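Local coordinates for protein protocatechuate decarboxylase (Klebsiella pneumoniae, PDB 5O3M) that decarboxylates 3,4-dihydroxybenzoic acid (protocatechuate) to catechol as a prenylated-flavin-dependent enzyme of the UbiD family, and can also carboxylate catechols at the para position, at residues D178-S183 with R214-A219; Y42-H47 with M79-K84; P136-I141 with A328-N333; G172-S177 with T188-C193. All blocks are in the same frame, centred on the assembly; numbering follows the deposited sequence.

Contact 1: D178-S183 with R214-A219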
loop_
_atom_site.group_PDB
_atom_site.type_symbol
_atom_site.label_atom_id
_atom_site.label_comp_id
_atom_site.label_asym_id
_atom_site.label_seq_id
_atom_site.Cartn_x
_atom_site.Cartn_y
_atom_site.Cartn_z
ATOM N N ASP A 178 50.668 12.832 4.549
ATOM C CA ASP A 178 50.380 14.034 3.779
ATOM C C ASP A 178 51.676 14.605 3.199
ATOM O O ASP A 178 52.681 14.715 3.917
ATOM C CB ASP A 178 49.692 15.060 4.685
ATOM C CG ASP A 178 49.216 16.286 3.938
ATOM O OD1 ASP A 178 48.170 16.204 3.263
ATOM O OD2 ASP A 178 49.884 17.335 4.042
ATOM N N PRO A 179 51.699 14.990 1.912
ATOM C CA PRO A 179 52.966 15.465 1.317
ATOM C C PRO A 179 53.438 16.797 1.869
ATOM O O PRO A 179 54.625 17.112 1.744
ATOM C CB PRO A 179 52.637 15.574 -0.179
ATOM C CG PRO A 179 51.146 15.880 -0.196
ATOM C CD PRO A 179 50.563 15.101 0.973
ATOM N N VAL A 180 52.551 17.587 2.465
ATOM C CA VAL A 180 52.902 18.889 3.012
ATOM C C VAL A 180 53.080 18.834 4.523
ATOM O O VAL A 180 54.023 19.414 5.061
ATOM C CB VAL A 180 51.834 19.934 2.618
ATOM C CG1 VAL A 180 52.160 21.289 3.236
ATOM C CG2 VAL A 180 51.720 20.038 1.099
ATOM N N ASP A 181 52.181 18.143 5.218
ATOM C CA ASP A 181 52.208 18.018 6.674
ATOM C C ASP A 181 52.489 16.557 7.023
ATOM O O ASP A 181 51.570 15.732 7.073
ATOM C CB ASP A 181 50.891 18.496 7.285
ATOM C CG ASP A 181 50.909 18.462 8.800
ATOM O OD1 ASP A 181 51.944 18.052 9.374
ATOM O OD2 ASP A 181 49.899 18.854 9.421
ATOM N N ALA A 182 53.765 16.252 7.286
ATOM C CA ALA A 182 54.207 14.880 7.521
ATOM C C ALA A 182 53.584 14.255 8.762
ATOM O O ALA A 182 53.647 13.030 8.917
ATOM C CB ALA A 182 55.731 14.840 7.648
ATOM N N SER A 183 53.005 15.064 9.652
ATOM C CA SER A 183 52.432 14.539 10.885
ATOM C C SER A 183 51.100 13.842 10.656
ATOM O O SER A 183 50.647 13.103 11.539
ATOM C CB SER A 183 52.253 15.665 11.908
ATOM O OG SER A 183 51.124 16.471 11.602
ATOM N N ARG A 214 47.165 11.864 -1.718
ATOM C CA ARG A 214 47.516 11.659 -3.101
ATOM C C ARG A 214 47.169 12.810 -4.014
ATOM O O ARG A 214 47.973 13.230 -4.799
ATOM C CB ARG A 214 46.864 10.405 -3.624
ATOM C CG ARG A 214 47.502 9.878 -4.871
ATOM C CD ARG A 214 46.596 8.942 -5.612
ATOM N NE ARG A 214 45.353 9.567 -5.952
ATOM C CZ ARG A 214 45.206 10.425 -6.930
ATOM N NH1 ARG A 214 46.218 10.756 -7.661
ATOM N NH2 ARG A 214 44.039 10.945 -7.167
ATOM N N GLN A 215 45.940 13.269 -3.937
ATOM C CA GLN A 215 45.485 14.390 -4.759
ATOM C C GLN A 215 46.326 15.641 -4.524
ATOM O O GLN A 215 46.672 16.347 -5.477
ATOM C CB GLN A 215 44.014 14.678 -4.480
ATOM C CG GLN A 215 43.076 13.680 -5.104
ATOM C CD GLN A 215 41.691 13.746 -4.505
ATOM O OE1 GLN A 215 41.510 14.206 -3.375
ATOM N NE2 GLN A 215 40.701 13.285 -5.256
ATOM N N LYS A 216 46.647 15.937 -3.260
ATOM C CA LYS A 216 47.473 17.100 -2.944
ATOM C C LYS A 216 48.863 16.963 -3.543
ATOM O O LYS A 216 49.460 17.953 -3.980
ATOM C CB LYS A 216 47.573 17.285 -1.430
ATOM C CG LYS A 216 48.604 18.324 -0.992
ATOM C CD LYS A 216 48.731 18.374 0.529
ATOM C CE LYS A 216 47.370 18.441 1.209
ATOM N NZ LYS A 216 47.508 18.682 2.669
ATOM N N ALA A 217 49.404 15.742 -3.549
ATOM C CA ALA A 217 50.681 15.515 -4.212
ATOM C C ALA A 217 50.530 15.616 -5.725
ATOM O O ALA A 217 51.406 16.154 -6.411
ATOM C CB ALA A 217 51.249 14.152 -3.805
ATOM N N GLU A 218 49.416 15.113 -6.260
ATOM C CA GLU A 218 49.178 15.200 -7.698
ATOM C C GLU A 218 48.996 16.646 -8.138
ATOM O O GLU A 218 49.503 17.043 -9.195
ATOM C CB GLU A 218 47.958 14.355 -8.077
ATOM C CG GLU A 218 47.601 14.391 -9.560
ATOM C CD GLU A 218 46.771 13.197 -9.990
ATOM O OE1 GLU A 218 45.638 13.026 -9.474
ATOM O OE2 GLU A 218 47.269 12.419 -10.834
ATOM N N ALA A 219 48.283 17.451 -7.339
ATOM C CA ALA A 219 48.098 18.859 -7.686
ATOM C C ALA A 219 49.429 19.586 -7.790
ATOM O O ALA A 219 49.572 20.501 -8.613
ATOM C CB ALA A 219 47.194 19.551 -6.667
#

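Contact 2: Y42-H47 with M79-K84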
loop_
_atom_site.group_PDB
_atom_site.type_symbol
_atom_site.label_atom_id
_atom_site.label_comp_id
_atom_site.label_asym_id
_atom_site.label_seq_id
_atom_site.Cartn_x
_atom_site.Cartn_y
_atom_site.Cartn_z
ATOM N N TYR A 42 44.306 -24.675 10.455
ATOM C CA TYR A 42 45.398 -24.406 9.541
ATOM C C TYR A 42 45.617 -25.655 8.707
ATOM O O TYR A 42 45.642 -26.765 9.247
ATOM C CB TYR A 42 46.677 -24.012 10.319
ATOM C CG TYR A 42 47.857 -23.659 9.438
ATOM C CD1 TYR A 42 47.912 -22.441 8.749
ATOM C CD2 TYR A 42 48.907 -24.555 9.276
ATOM C CE1 TYR A 42 48.998 -22.132 7.936
ATOM C CE2 TYR A 42 49.996 -24.259 8.476
ATOM C CZ TYR A 42 50.044 -23.054 7.807
ATOM O OH TYR A 42 51.145 -22.796 7.006
ATOM N N LEU A 43 45.756 -25.480 7.389
ATOM C CA LEU A 43 46.012 -26.607 6.498
ATOM C C LEU A 43 47.057 -26.223 5.459
ATOM O O LEU A 43 47.006 -25.121 4.906
ATOM C CB LEU A 43 44.721 -27.075 5.810
ATOM C CG LEU A 43 44.848 -28.220 4.801
ATOM C CD1 LEU A 43 45.182 -29.517 5.505
ATOM C CD2 LEU A 43 43.555 -28.351 3.994
ATOM N N GLU A 44 48.013 -27.130 5.210
ATOM C CA GLU A 44 49.037 -26.951 4.182
ATOM C C GLU A 44 48.884 -27.978 3.063
ATOM O O GLU A 44 48.366 -29.082 3.273
ATOM C CB GLU A 44 50.453 -27.068 4.758
ATOM C CG GLU A 44 50.842 -25.966 5.729
ATOM C CD GLU A 44 52.343 -25.833 5.856
ATOM O OE1 GLU A 44 53.037 -26.643 5.210
ATOM O OE2 GLU A 44 52.824 -24.916 6.564
ATOM N N THR A 45 49.349 -27.605 1.865
ATOM C CA THR A 45 49.438 -28.547 0.759
ATOM C C THR A 45 50.727 -28.321 -0.013
ATOM O O THR A 45 51.122 -27.177 -0.257
ATOM C CB THR A 45 48.251 -28.449 -0.198
ATOM O OG1 THR A 45 48.465 -29.345 -1.291
ATOM C CG2 THR A 45 48.054 -27.010 -0.720
ATOM N N ASP A 46 51.395 -29.423 -0.363
ATOM C CA ASP A 46 52.561 -29.411 -1.236
ATOM C C ASP A 46 52.205 -29.793 -2.665
ATOM O O ASP A 46 53.102 -29.889 -3.510
ATOM C CB ASP A 46 53.650 -30.357 -0.702
ATOM C CG ASP A 46 54.246 -29.883 0.617
ATOM O OD1 ASP A 46 54.371 -28.663 0.813
ATOM O OD2 ASP A 46 54.586 -30.730 1.466
ATOM N N HIS A 47 50.918 -30.014 -2.946
ATOM C CA HIS A 47 50.469 -30.300 -4.304
ATOM C C HIS A 47 50.580 -29.042 -5.163
ATOM O O HIS A 47 50.197 -27.954 -4.720
ATOM C CB HIS A 47 49.028 -30.800 -4.280
ATOM C CG HIS A 47 48.593 -31.496 -5.535
ATOM N ND1 HIS A 47 47.931 -30.848 -6.558
ATOM C CD2 HIS A 47 48.673 -32.796 -5.904
ATOM C CE1 HIS A 47 47.642 -31.716 -7.513
ATOM N NE2 HIS A 47 48.083 -32.904 -7.140
ATOM N N MET A 79 47.617 -22.915 3.462
ATOM C CA MET A 79 48.916 -22.539 2.916
ATOM C C MET A 79 49.212 -23.408 1.699
ATOM O O MET A 79 49.215 -24.642 1.798
ATOM C CB MET A 79 50.018 -22.678 3.967
ATOM C CG MET A 79 51.426 -22.237 3.512
ATOM S SD MET A 79 51.632 -20.441 3.439
ATOM C CE MET A 79 51.766 -20.014 5.176
ATOM N N PHE A 80 49.457 -22.759 0.553
ATOM C CA PHE A 80 49.892 -23.433 -0.671
ATOM C C PHE A 80 51.412 -23.300 -0.782
ATOM O O PHE A 80 51.933 -22.206 -1.044
ATOM C CB PHE A 80 49.185 -22.844 -1.894
ATOM C CG PHE A 80 47.714 -23.136 -1.942
ATOM C CD1 PHE A 80 46.809 -22.338 -1.244
ATOM C CD2 PHE A 80 47.227 -24.213 -2.665
ATOM C CE1 PHE A 80 45.428 -22.600 -1.285
ATOM C CE2 PHE A 80 45.838 -24.488 -2.703
ATOM C CZ PHE A 80 44.950 -23.680 -2.010
ATOM N N ASN A 81 52.124 -24.410 -0.578
ATOM C CA ASN A 81 53.584 -24.384 -0.558
ATOM C C ASN A 81 54.218 -24.508 -1.933
ATOM O O ASN A 81 55.374 -24.111 -2.104
ATOM C CB ASN A 81 54.136 -25.521 0.312
ATOM C CG ASN A 81 53.946 -25.275 1.787
ATOM O OD1 ASN A 81 53.971 -24.130 2.250
ATOM N ND2 ASN A 81 53.767 -26.356 2.545
ATOM N N ASN A 82 53.517 -25.082 -2.900
ATOM C CA ASN A 82 54.100 -25.438 -4.193
ATOM C C ASN A 82 53.339 -24.642 -5.249
ATOM O O ASN A 82 52.214 -24.996 -5.609
ATOM C CB ASN A 82 54.010 -26.945 -4.415
ATOM C CG ASN A 82 54.716 -27.411 -5.676
ATOM O OD1 ASN A 82 55.159 -26.614 -6.511
ATOM N ND2 ASN A 82 54.812 -28.725 -5.826
ATOM N N ILE A 83 53.957 -23.567 -5.729
ATOM C CA ILE A 83 53.324 -22.585 -6.599
ATOM C C ILE A 83 53.959 -22.701 -7.975
ATOM O O ILE A 83 55.136 -22.364 -8.149
ATOM C CB ILE A 83 53.487 -21.161 -6.051
ATOM C CG1 ILE A 83 53.143 -21.098 -4.554
ATOM C CG2 ILE A 83 52.660 -20.170 -6.886
ATOM C CD1 ILE A 83 51.660 -21.357 -4.210
ATOM N N LYS A 84 53.183 -23.143 -8.965
ATOM C CA LYS A 84 53.721 -23.283 -10.315
ATOM C C LYS A 84 54.274 -21.952 -10.814
ATOM O O LYS A 84 53.600 -20.916 -10.749
ATOM C CB LYS A 84 52.649 -23.797 -11.273
ATOM C CG LYS A 84 52.062 -25.147 -10.910
ATOM C CD LYS A 84 51.329 -25.741 -12.103
ATOM C CE LYS A 84 50.442 -26.895 -11.694
ATOM N NZ LYS A 84 49.932 -27.601 -12.892
HETATM O O HOH W 1 54.493 -23.629 4.720
HETATM O O HOH W 2 50.884 -25.555 -3.348
#

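Contact 3: P136-I141 with A328-N333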
loop_
_atom_site.group_PDB
_atom_site.type_symbol
_atom_site.label_atom_id
_atom_site.label_comp_id
_atom_site.label_asym_id
_atom_site.label_seq_id
_atom_site.Cartn_x
_atom_site.Cartn_y
_atom_site.Cartn_z
ATOM N N PRO A 136 62.305 -7.907 10.392
ATOM C CA PRO A 136 62.391 -9.086 9.514
ATOM C C PRO A 136 61.835 -8.849 8.117
ATOM O O PRO A 136 62.115 -9.648 7.209
ATOM C CB PRO A 136 61.576 -10.144 10.266
ATOM C CG PRO A 136 61.645 -9.711 11.697
ATOM C CD PRO A 136 61.626 -8.212 11.663
ATOM N N CYS A 137 61.063 -7.781 7.910
ATOM C CA CYS A 137 60.518 -7.495 6.588
ATOM C C CYS A 137 61.572 -6.991 5.603
ATOM O O CYS A 137 61.263 -6.835 4.413
ATOM C CB CYS A 137 59.386 -6.478 6.705
ATOM S SG CYS A 137 59.943 -4.770 6.877
ATOM N N GLN A 138 62.802 -6.730 6.060
ATOM C CA GLN A 138 63.871 -6.286 5.172
ATOM C C GLN A 138 65.034 -7.271 5.159
ATOM O O GLN A 138 66.157 -6.894 4.820
ATOM C CB GLN A 138 64.332 -4.874 5.557
ATOM C CG GLN A 138 63.160 -3.884 5.515
ATOM C CD GLN A 138 63.521 -2.464 5.897
ATOM O OE1 GLN A 138 64.583 -2.198 6.462
ATOM N NE2 GLN A 138 62.624 -1.535 5.585
ATOM N N GLU A 139 64.775 -8.537 5.511
ATOM C CA GLU A 139 65.815 -9.560 5.435
ATOM C C GLU A 139 66.270 -9.778 3.996
ATOM O O GLU A 139 67.431 -10.124 3.754
ATOM C CB GLU A 139 65.310 -10.870 6.063
ATOM C CG GLU A 139 65.368 -10.870 7.601
ATOM C CD GLU A 139 64.501 -11.947 8.256
ATOM O OE1 GLU A 139 63.900 -12.778 7.537
ATOM O OE2 GLU A 139 64.435 -11.966 9.506
ATOM N N GLN A 140 65.371 -9.585 3.038
ATOM C CA GLN A 140 65.693 -9.557 1.620
ATOM C C GLN A 140 65.158 -8.263 1.028
ATOM O O GLN A 140 64.048 -7.824 1.360
ATOM C CB GLN A 140 65.095 -10.750 0.878
ATOM C CG GLN A 140 65.435 -12.104 1.466
ATOM C CD GLN A 140 64.741 -13.222 0.722
ATOM O OE1 GLN A 140 65.182 -13.628 -0.346
ATOM N NE2 GLN A 140 63.632 -13.711 1.272
ATOM N N ILE A 141 65.951 -7.660 0.148
ATOM C CA ILE A 141 65.642 -6.375 -0.468
ATOM C C ILE A 141 65.794 -6.534 -1.978
ATOM O O ILE A 141 66.855 -6.950 -2.460
ATOM C CB ILE A 141 66.556 -5.255 0.065
ATOM C CG1 ILE A 141 66.291 -4.995 1.554
ATOM C CG2 ILE A 141 66.375 -3.979 -0.728
ATOM C CD1 ILE A 141 67.417 -4.218 2.239
ATOM N N ALA A 328 60.888 -0.627 -4.656
ATOM C CA ALA A 328 61.552 -1.753 -4.012
ATOM C C ALA A 328 60.508 -2.745 -3.509
ATOM O O ALA A 328 59.357 -2.381 -3.254
ATOM C CB ALA A 328 62.439 -1.281 -2.850
ATOM N N VAL A 329 60.921 -4.003 -3.379
ATOM C CA VAL A 329 60.168 -5.010 -2.636
ATOM C C VAL A 329 61.112 -5.601 -1.601
ATOM O O VAL A 329 62.189 -6.103 -1.949
ATOM C CB VAL A 329 59.599 -6.119 -3.540
ATOM C CG1 VAL A 329 58.850 -7.149 -2.685
ATOM C CG2 VAL A 329 58.692 -5.545 -4.622
ATOM N N THR A 330 60.728 -5.520 -0.333
ATOM C CA THR A 330 61.452 -6.198 0.728
ATOM C C THR A 330 60.574 -7.318 1.271
ATOM O O THR A 330 59.343 -7.273 1.162
ATOM C CB THR A 330 61.864 -5.224 1.847
ATOM O OG1 THR A 330 60.740 -4.927 2.684
ATOM C CG2 THR A 330 62.403 -3.924 1.260
ATOM N N MET A 331 61.203 -8.339 1.841
ATOM C CA MET A 331 60.405 -9.432 2.372
ATOM C C MET A 331 61.226 -10.230 3.375
ATOM O O MET A 331 62.452 -10.104 3.440
ATOM C CB MET A 331 59.885 -10.326 1.244
ATOM C CG MET A 331 60.967 -10.976 0.394
ATOM S SD MET A 331 60.271 -11.933 -0.978
ATOM C CE MET A 331 59.472 -10.645 -1.935
ATOM N N ARG A 332 60.527 -11.036 4.172
ATOM C CA ARG A 332 61.192 -11.975 5.066
ATOM C C ARG A 332 61.791 -13.140 4.278
ATOM O O ARG A 332 61.399 -13.441 3.143
ATOM C CB ARG A 332 60.219 -12.532 6.111
ATOM C CG ARG A 332 59.590 -11.497 7.020
ATOM C CD ARG A 332 58.746 -12.147 8.091
ATOM N NE ARG A 332 59.544 -12.906 9.043
ATOM C CZ ARG A 332 59.193 -13.123 10.309
ATOM N NH1 ARG A 332 58.059 -12.631 10.784
ATOM N NH2 ARG A 332 59.992 -13.812 11.110
ATOM N N ASN A 333 62.752 -13.803 4.898
ATOM C CA ASN A 333 63.177 -15.090 4.378
ATOM C C ASN A 333 61.979 -16.035 4.342
ATOM O O ASN A 333 61.120 -15.994 5.227
ATOM C CB ASN A 333 64.302 -15.645 5.245
ATOM C CG ASN A 333 65.598 -14.826 5.114
ATOM O OD1 ASN A 333 66.243 -14.488 6.109
ATOM N ND2 ASN A 333 65.972 -14.509 3.877
HETATM O O HOH W 3 60.423 -2.277 3.874
HETATM O O HOH W 4 62.135 -14.268 8.357
HETATM O O HOH W 5 63.306 -13.344 11.345
#

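Contact 4: G172-S177 with T188-C193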
loop_
_atom_site.group_PDB
_atom_site.type_symbol
_atom_site.label_atom_id
_atom_site.label_comp_id
_atom_site.label_asym_id
_atom_site.label_seq_id
_atom_site.Cartn_x
_atom_site.Cartn_y
_atom_site.Cartn_z
ATOM N N GLY A 172 46.506 -5.735 0.864
ATOM C CA GLY A 172 47.563 -4.748 0.955
ATOM C C GLY A 172 47.263 -3.617 1.920
ATOM O O GLY A 172 46.319 -2.842 1.713
ATOM N N LEU A 173 48.059 -3.507 2.979
ATOM C CA LEU A 173 47.886 -2.446 3.970
ATOM C C LEU A 173 48.807 -1.281 3.608
ATOM O O LEU A 173 50.037 -1.376 3.729
ATOM C CB LEU A 173 48.162 -2.963 5.377
ATOM C CG LEU A 173 47.868 -1.968 6.499
ATOM C CD1 LEU A 173 46.403 -2.098 7.001
ATOM C CD2 LEU A 173 48.859 -2.167 7.636
ATOM N N ALA A 174 48.208 -0.183 3.165
ATOM C CA ALA A 174 48.956 0.991 2.745
ATOM C C ALA A 174 49.243 1.884 3.945
ATOM O O ALA A 174 48.346 2.162 4.748
ATOM C CB ALA A 174 48.183 1.769 1.679
ATOM N N LEU A 175 50.500 2.307 4.068
ATOM C CA LEU A 175 50.894 3.409 4.934
ATOM C C LEU A 175 51.264 4.603 4.065
ATOM O O LEU A 175 51.893 4.442 3.015
ATOM C CB LEU A 175 52.073 3.028 5.832
ATOM C CG LEU A 175 51.670 2.383 7.155
ATOM C CD1 LEU A 175 50.792 1.168 6.927
ATOM C CD2 LEU A 175 52.904 2.016 7.946
ATOM N N ALA A 176 50.862 5.795 4.496
ATOM C CA ALA A 176 51.103 7.006 3.721
ATOM C C ALA A 176 50.921 8.219 4.624
ATOM O O ALA A 176 50.271 8.145 5.671
ATOM C CB ALA A 176 50.173 7.092 2.507
ATOM N N SER A 177 51.500 9.339 4.189
ATOM C CA SER A 177 51.499 10.599 4.918
ATOM C C SER A 177 51.158 11.743 3.969
ATOM O O SER A 177 51.362 11.654 2.756
ATOM C CB SER A 177 52.869 10.890 5.572
ATOM O OG SER A 177 53.388 9.763 6.255
ATOM N N THR A 188 45.415 1.976 5.680
ATOM C CA THR A 188 44.238 1.564 4.930
ATOM C C THR A 188 44.510 0.255 4.195
ATOM O O THR A 188 45.645 -0.026 3.794
ATOM C CB THR A 188 43.834 2.667 3.940
ATOM O OG1 THR A 188 45.001 3.127 3.255
ATOM C CG2 THR A 188 43.214 3.845 4.674
ATOM N N ILE A 189 43.458 -0.551 4.025
ATOM C CA ILE A 189 43.537 -1.815 3.296
ATOM C C ILE A 189 43.045 -1.587 1.876
ATOM O O ILE A 189 42.015 -0.930 1.661
ATOM C CB ILE A 189 42.721 -2.932 3.976
ATOM C CG1 ILE A 189 43.214 -3.190 5.394
ATOM C CG2 ILE A 189 42.822 -4.235 3.195
ATOM C CD1 ILE A 189 42.477 -4.333 6.092
ATOM N N HIS A 190 43.786 -2.127 0.912
ATOM C CA HIS A 190 43.451 -2.029 -0.493
ATOM C C HIS A 190 43.712 -3.376 -1.154
ATOM O O HIS A 190 44.442 -4.224 -0.632
ATOM C CB HIS A 190 44.285 -0.961 -1.222
ATOM C CG HIS A 190 44.183 0.415 -0.640
ATOM N ND1 HIS A 190 43.514 1.441 -1.274
ATOM C CD2 HIS A 190 44.698 0.948 0.495
ATOM C CE1 HIS A 190 43.604 2.541 -0.548
ATOM N NE2 HIS A 190 44.319 2.271 0.530
ATOM N N ARG A 191 43.097 -3.557 -2.312
ATOM C CA ARG A 191 43.510 -4.541 -3.295
ATOM C C ARG A 191 44.260 -3.815 -4.416
ATOM O O ARG A 191 44.049 -2.618 -4.643
ATOM C CB ARG A 191 42.294 -5.301 -3.835
ATOM C CG ARG A 191 41.374 -4.476 -4.745
ATOM C CD ARG A 191 40.124 -5.269 -5.097
ATOM N NE ARG A 191 39.289 -4.592 -6.090
ATOM C CZ ARG A 191 37.991 -4.852 -6.268
ATOM N NH1 ARG A 191 37.390 -5.766 -5.508
ATOM N NH2 ARG A 191 37.288 -4.199 -7.200
ATOM N N LEU A 192 45.165 -4.532 -5.090
ATOM C CA LEU A 192 45.991 -3.950 -6.150
ATOM C C LEU A 192 46.154 -4.944 -7.291
ATOM O O LEU A 192 46.470 -6.116 -7.050
ATOM C CB LEU A 192 47.380 -3.550 -5.626
ATOM C CG LEU A 192 47.470 -2.615 -4.415
ATOM C CD1 LEU A 192 47.467 -3.416 -3.118
ATOM C CD2 LEU A 192 48.700 -1.737 -4.496
ATOM N N CYS A 193 45.962 -4.476 -8.526
ATOM C CA CYS A 193 46.171 -5.308 -9.706
ATOM C C CYS A 193 47.563 -5.058 -10.295
ATOM O O CYS A 193 48.005 -3.907 -10.409
ATOM C CB CYS A 193 45.082 -5.049 -10.761
ATOM S SG CYS A 193 45.171 -6.098 -12.288
#

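Contact 1: D178-S183 with R214-A219
Lys216 reaches from its helix to Asp178 and closes a salt bridge: NZ lies 2.6 Å from OD1, on the syn lone pair of that oxygen, and 3.1 Å from OD2, a weak bond. The ammonium group therefore sits at the mouth of the carboxylate, with the two side chains crossing at about a right angle. A bend in the lysine chain at chi3 (-48°) turns its end into this position. Behind the charged tip, the methylenes run across apolar neighbours. CD of Lys216 lies 3.5 Å from CG of Pro179 and also 3.5 Å from CG2 of Val180, the latter closer than usual van der Waals contact and so locally tight at this partly exposed edge. The pyrrolidine also leans on the helix, where CG of Pro179 stands 4.0 Å from CB of Ala217.

What positions the acceptor is the loop itself. OD2 of Asp178 accepts from the backbone N of Asp181 at 2.7 Å through its anti lone pair, and from N of Val180 at 3.1 Å, the latter donor standing 58° out of the carboxylate plane. These bonds form an Asx turn and the wider Asx motif, which curl residues 178-181 around the carboxylate. Farther out, Phe213 of the same helix touches both Asp178 and Pro179, while Leu224 of strand 224-230 meets Pro179 and Ala217. With the lysine at its mouth and two amide donors on OD2, the buried carboxylate of Asp178 is probably kept ionised, so that one acid both folds the loop and ties it to the helix.

Contact 2: Y42-H47 with M79-K84
The amide of Asn81 lies between the carboxylates of Glu44 and Asp46 and gives one nitrogen to both. ND2 of Asn81 donates to OE1 of Glu44 at 2.8 Å and to OD1 of Asp46 at 2.9 Å, both acceptors lying close to the amide plane. The carboxylates are turned differently: that of Glu44 stands almost perpendicular to the amide (82°), so its OE1 is met from above its plane, whereas that of Asp46 is inclined by 32° and is met on the syn side, though tilted out of the carboxylate plane. Water 1 bridges Glu44 and Asn81, donating to OE2 and OD1.

Tyr42, its CG anti to the backbone N (chi1 -178°), brings OH to within 3.2 Å of CB of Met79 while donating to OE2 of Glu44 at 2.7 Å. Glu44 and Met79 lie side by side on this face of the sheet. On the other face, CG2 of Thr45 comes within 3.5 Å of CD2 of Phe80, and its OG1 bonds to the backbone of Phe506 of the second subunit.

Parallel bridges of Glu44 with Met79 and Thr45 with Phe80, carried by Met79 N to Leu43 O, Thr45 N to Met79 O and Asn81 N to Thr45 O, join two strands of a beta-alpha-beta unit whose helix, 54-62, covers Phe80. Chemically, the Glu44 carboxylate receives donors on both oxygens, which would favour its ionised form, and a neutral amide N-H pair bridges the two carboxylates.

Contact 3: P136-I141 with A328-N333
Thr330 and Cys137 meet in the dense part of this contact: OG1 donates to the Cys137 carbonyl oxygen at 2.6 Å, from 38° above the carbonyl plane. The hydroxyl is set there by the Thr330 chi1 of 78°, which lodges OG1 between the backbone N and the carbonyl carbon and places CG2 beside the backbone N, anti to the carbonyl carbon, 4.0 Å from CG1 of Ile141. Water 3 also donates to Thr330 OG1 and accepts from Gln138 NE2, which is bonded to Gln269 as well. Beside them, Gln140 and Met331 form a hydrogen-bonded antiparallel pair, with Gln140 N donating to Met331 O at 3.0 Å and Met331 N to Gln140 O at 2.9 Å. Ile141 and Thr330, the neighbouring non-hydrogen-bonded pair, share a face.

Beyond Met331 the contact is looser, with exposed Glu139 and Asn333 and two waters between Glu139 and Arg332. NE2 of Gln140 donates a bent hydrogen bond to the Arg332 carbonyl oxygen at 2.9 Å, from above the carbonyl plane. OE1 of Glu139 takes the backbone N of Asn333 in a nearly straight bond (173°). Water 4 links Glu139 OE1 to Arg332 NE; water 5 links OE2 more weakly to NH2. CB of Pro136 lies over one face of the Arg332 guanidinium, 3.6 Å above its plane and offset toward the rim; Arg332 NH1 forms a salt bridge with Asp27.

A short 3-10 segment, 136-137, leads through Gln138 and Glu139 into the antiparallel ladder, which joins strand 140-143 to 323-331 in the curled sheet, consistent with the split beta-barrel of the central UbiD domain.

Contact 4: G172-S177 with T188-C193
The backbone N of Ala174 donates to the Thr188 carbonyl oxygen at 2.6 Å, the shortest polar bond between the two strands. The same oxygen of Thr188 is also approached by CA of Leu173, a CA-H...O contact of 3.3 Å. Thr188 N returns a bond to Ala174 O at 3.1 Å, completing one hydrogen-bonded antiparallel pair; Gly172 and His190 make the second, with His190 N donating to Gly172 O at 2.8 Å and Gly172 N donating to His190 O.

Between these pairs stand Leu173 and Ile189, non-hydrogen-bonded partners whose side chains meet at an angle, CD1 of Leu173 lying 3.7 Å from CG1 of Ile189. The opposite face carries Ala174, Thr188 and His190. There CB of Ala174 lies 3.8 Å from CD2 of the His190 ring, and OG1 of Thr188 meets ring atom NE2 in the ring plane, at 2.9 Å. On the other side of the imidazole, ND1 is bonded to the carbonyl oxygen of Phe203, so the ring is fixed in rotation. Met202 packs on Ala174, His190 and Leu192.

The short strand segments run at 126°, consistent with twist or bending of the hairpin; the paired part is 172-174 with 188-190. Both imidazole nitrogens and the paired backbone groups have partners in this buried contact, while the Ile189 side chain offers hydrocarbon about 4 Å from a bound pentane-1,5-diol.

How the contacts relate
From the N terminus, contact 2 closes first, joining residues 42-47 to 79-84 within the N-terminal region, and it is complete before the others begin. Contact 3 then opens at 136-141 and closes only at 328-333, a long loop that encloses both remaining contacts. Within it contacts 4 and 1 cross: their segments run 172-177, 178-183, 188-193, 214-219, so the two contacts interleave, and Ala182 packs on Ser177 where they touch. Contacts 3 and 4 belong to one curled sheet, with centres about 18 Å apart, whereas contact 1 ties a hairpin loop to helix 209-219. Contact 2 belongs to a different sheet, its nearest atoms about 10 Å from those of contact 3.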